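Local coordinates for protein transcriptional regulator (NtrC family) (Aquifex aeolicus, PDB 3DZD) that probably activates sigma54-dependent transcription as an NtrC-family response regulator with an AAA+ ATPase domain, at residues Leu199-Glu203 against Phe251-Gly256. Residues are numbered along the deposited sequence; the frame is centred on the assembly and turned at random.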
ATOM      1  N   LEU A 199       5.745  18.756  -0.443  1.00 47.46           N
ATOM      2  CA  LEU A 199       6.054  18.486  -1.838  1.00 52.07           C
ATOM      3  C   LEU A 199       7.512  18.093  -2.033  1.00 52.23           C
ATOM      4  O   LEU A 199       7.814  17.095  -2.691  1.00 48.25           O
ATOM      5  CB  LEU A 199       5.758  19.720  -2.698  1.00 50.88           C
ATOM      6  CG  LEU A 199       4.358  19.915  -3.273  1.00 56.72           C
ATOM      7  CD1 LEU A 199       4.318  21.157  -4.162  1.00 57.96           C
ATOM      8  CD2 LEU A 199       3.932  18.691  -4.061  1.00 51.71           C
ATOM      9  N   PHE A 200       8.410  18.896  -1.469  1.00 54.06           N
ATOM     10  CA  PHE A 200       9.840  18.775  -1.744  1.00 52.24           C
ATOM     11  C   PHE A 200      10.594  17.912  -0.739  1.00 51.81           C
ATOM     12  O   PHE A 200      11.726  17.509  -0.983  1.00 54.32           O
ATOM     13  CB  PHE A 200      10.475  20.163  -1.832  1.00 51.52           C
ATOM     14  CG  PHE A 200       9.994  20.963  -3.001  1.00 56.61           C
ATOM     15  CD1 PHE A 200      10.599  20.832  -4.241  1.00 53.55           C
ATOM     16  CD2 PHE A 200       8.923  21.827  -2.870  1.00 55.02           C
ATOM     17  CE1 PHE A 200      10.151  21.557  -5.326  1.00 54.45           C
ATOM     18  CE2 PHE A 200       8.468  22.557  -3.950  1.00 56.87           C
ATOM     19  CZ  PHE A 200       9.082  22.422  -5.182  1.00 55.44           C
ATOM     20  N   GLY A 201       9.965  17.621   0.388  1.00 46.27           N
ATOM     21  CA  GLY A 201      10.634  16.869   1.425  1.00 54.92           C
ATOM     22  C   GLY A 201      11.779  17.668   2.009  1.00 54.12           C
ATOM     23  O   GLY A 201      12.158  18.719   1.478  1.00 52.77           O
ATOM     24  N   HIS A 202      12.332  17.176   3.108  1.00 86.64           N
ATOM     25  CA  HIS A 202      13.443  17.853   3.762  1.00 93.20           C
ATOM     26  C   HIS A 202      14.538  16.857   4.104  1.00 95.19           C
ATOM     27  O   HIS A 202      14.299  15.652   4.168  1.00 91.24           O
ATOM     28  CB  HIS A 202      12.964  18.576   5.021  1.00 90.19           C
ATOM     29  CG  HIS A 202      12.112  17.731   5.917  1.00 95.16           C
ATOM     30  ND1 HIS A 202      12.629  17.000   6.965  1.00100.26           N
ATOM     31  CD2 HIS A 202      10.778  17.501   5.920  1.00 97.51           C
ATOM     32  CE1 HIS A 202      11.650  16.356   7.575  1.00101.28           C
ATOM     33  NE2 HIS A 202      10.516  16.643   6.960  1.00105.60           N
ATOM     34  N   GLU A 203      15.742  17.363   4.323  1.00153.36           N
ATOM     35  CA  GLU A 203      16.872  16.494   4.579  1.00152.00           C
ATOM     36  C   GLU A 203      17.984  17.256   5.276  1.00162.47           C
ATOM     37  O   GLU A 203      18.552  18.185   4.705  1.00160.73           O
ATOM     38  CB  GLU A 203      17.359  15.884   3.264  1.00148.78           C
ATOM     39  CG  GLU A 203      18.769  15.345   3.294  1.00153.42           C
ATOM     40  CD  GLU A 203      19.758  16.327   2.712  1.00151.46           C
ATOM     41  OE1 GLU A 203      19.323  17.208   1.940  1.00144.20           O
ATOM     42  OE2 GLU A 203      20.964  16.217   3.022  1.00159.37           O
ATOM     43  N   PHE A 251      14.145  18.420  -9.230  1.00 50.63           N
ATOM     44  CA  PHE A 251      14.043  19.340  -8.106  1.00 52.56           C
ATOM     45  C   PHE A 251      15.057  18.975  -7.024  1.00 52.68           C
ATOM     46  O   PHE A 251      15.828  18.028  -7.171  1.00 52.65           O
ATOM     47  CB  PHE A 251      12.633  19.322  -7.511  1.00 46.17           C
ATOM     48  CG  PHE A 251      12.348  18.114  -6.678  1.00 43.60           C
ATOM     49  CD1 PHE A 251      12.589  18.126  -5.314  1.00 40.93           C
ATOM     50  CD2 PHE A 251      11.849  16.963  -7.257  1.00 47.18           C
ATOM     51  CE1 PHE A 251      12.340  17.013  -4.543  1.00 39.50           C
ATOM     52  CE2 PHE A 251      11.594  15.838  -6.490  1.00 45.01           C
ATOM     53  CZ  PHE A 251      11.835  15.863  -5.133  1.00 42.80           C
ATOM     54  N   THR A 252      15.044  19.726  -5.933  1.00 67.82           N
ATOM     55  CA  THR A 252      15.905  19.430  -4.801  1.00 62.78           C
ATOM     56  C   THR A 252      15.076  19.514  -3.532  1.00 62.41           C
ATOM     57  O   THR A 252      14.041  20.180  -3.508  1.00 60.65           O
ATOM     58  CB  THR A 252      17.076  20.414  -4.731  1.00 68.03           C
ATOM     59  OG1 THR A 252      16.570  21.755  -4.696  1.00 74.43           O
ATOM     60  CG2 THR A 252      17.965  20.257  -5.954  1.00 66.08           C
ATOM     61  N   ARG A 253      15.508  18.827  -2.484  1.00 58.39           N
ATOM     62  CA  ARG A 253      14.792  18.891  -1.219  1.00 56.67           C
ATOM     63  C   ARG A 253      15.019  20.235  -0.534  1.00 63.44           C
ATOM     64  O   ARG A 253      15.840  21.046  -0.977  1.00 58.43           O
ATOM     65  CB  ARG A 253      15.226  17.757  -0.300  1.00 59.78           C
ATOM     66  CG  ARG A 253      14.849  16.374  -0.814  1.00 65.30           C
ATOM     67  CD  ARG A 253      15.056  15.334   0.265  1.00 63.39           C
ATOM     68  NE  ARG A 253      14.573  14.010  -0.115  1.00 60.15           N
ATOM     69  CZ  ARG A 253      15.320  13.087  -0.712  1.00 69.95           C
ATOM     70  NH1 ARG A 253      16.587  13.347  -1.015  1.00 72.34           N
ATOM     71  NH2 ARG A 253      14.799  11.903  -1.007  1.00 67.06           N
ATOM     72  N   LEU A 254      14.268  20.476   0.534  1.00 67.31           N
ATOM     73  CA  LEU A 254      14.526  21.629   1.384  1.00 70.31           C
ATOM     74  C   LEU A 254      15.777  21.339   2.200  1.00 70.39           C
ATOM     75  O   LEU A 254      15.789  20.432   3.036  1.00 70.46           O
ATOM     76  CB  LEU A 254      13.344  21.908   2.318  1.00 71.51           C
ATOM     77  CG  LEU A 254      11.997  22.279   1.688  1.00 72.49           C
ATOM     78  CD1 LEU A 254      11.011  22.713   2.770  1.00 60.30           C
ATOM     79  CD2 LEU A 254      12.151  23.363   0.612  1.00 71.29           C
ATOM     80  N   GLY A 255      16.832  22.101   1.943  1.00 85.89           N
ATOM     81  CA  GLY A 255      18.064  21.961   2.695  1.00 86.82           C
ATOM     82  C   GLY A 255      19.134  21.190   1.955  1.00 87.50           C
ATOM     83  O   GLY A 255      20.306  21.241   2.323  1.00 95.84           O
ATOM     84  N   GLY A 256      18.735  20.479   0.906  1.00 66.68           N
ATOM     85  CA  GLY A 256      19.663  19.677   0.131  1.00 59.27           C
ATOM     86  C   GLY A 256      19.992  20.269  -1.223  1.00 59.50           C
ATOM     87  O   GLY A 256      19.308  21.177  -1.698  1.00 59.39           O
TER
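Gly-201 and Glu-203 bond to the backbone of Leu-254 on both sides of His-202, forming a single parallel beta bridge between His-202 and Leu-254. It lies in the AAA+ sigma-54 interaction domain. It joins the chain leading from helix 195-200 into the GAFTGA loop, which in this family contacts sigma54, to the loop between strands 250-251 and 260-261.

Leu-254 uses both of its backbone polar groups. Its N donates to Gly-201 O at 2.9 Å, nearly straight at 171°. Its O accepts a weak bond from Glu-203 N at 3.3 Å. His-202 CA lies 3.6 Å from the same Leu-254 O, a CA-H...O contact. Backbone hydrogen bonding links His-202 to Lys-214 on strand 214-215. Phe-200 O has Arg-253 CA 3.4 Å away, also as a CA-H...O contact.

Next to the bridge, Phe-200 and Phe-251 meet. The edge of the Phe-200 ring points at the face of Phe-251, offset, with the planes at 72°. The closest atoms are Phe-200 CD1 and Phe-251 CD1, 3.5 Å apart. Val-245 of helix 236-248 touches both side chains, and Lys-241 makes a cation-pi contact with Phe-200.

Arg-253 is extended from CG to NE. Its CD passes Glu-203 CB at 3.8 Å. Its guanidinium pairs not with Glu-203 but through NH2 with Glu-219, in a salt bridge, and Asp-72 of the second subunit adds a long, weak ion pair to the same NH2.

The Glu-203 side chain is poorly ordered; as modelled, it bends so that OE1 lies 3.1 Å from Gly-256 CA.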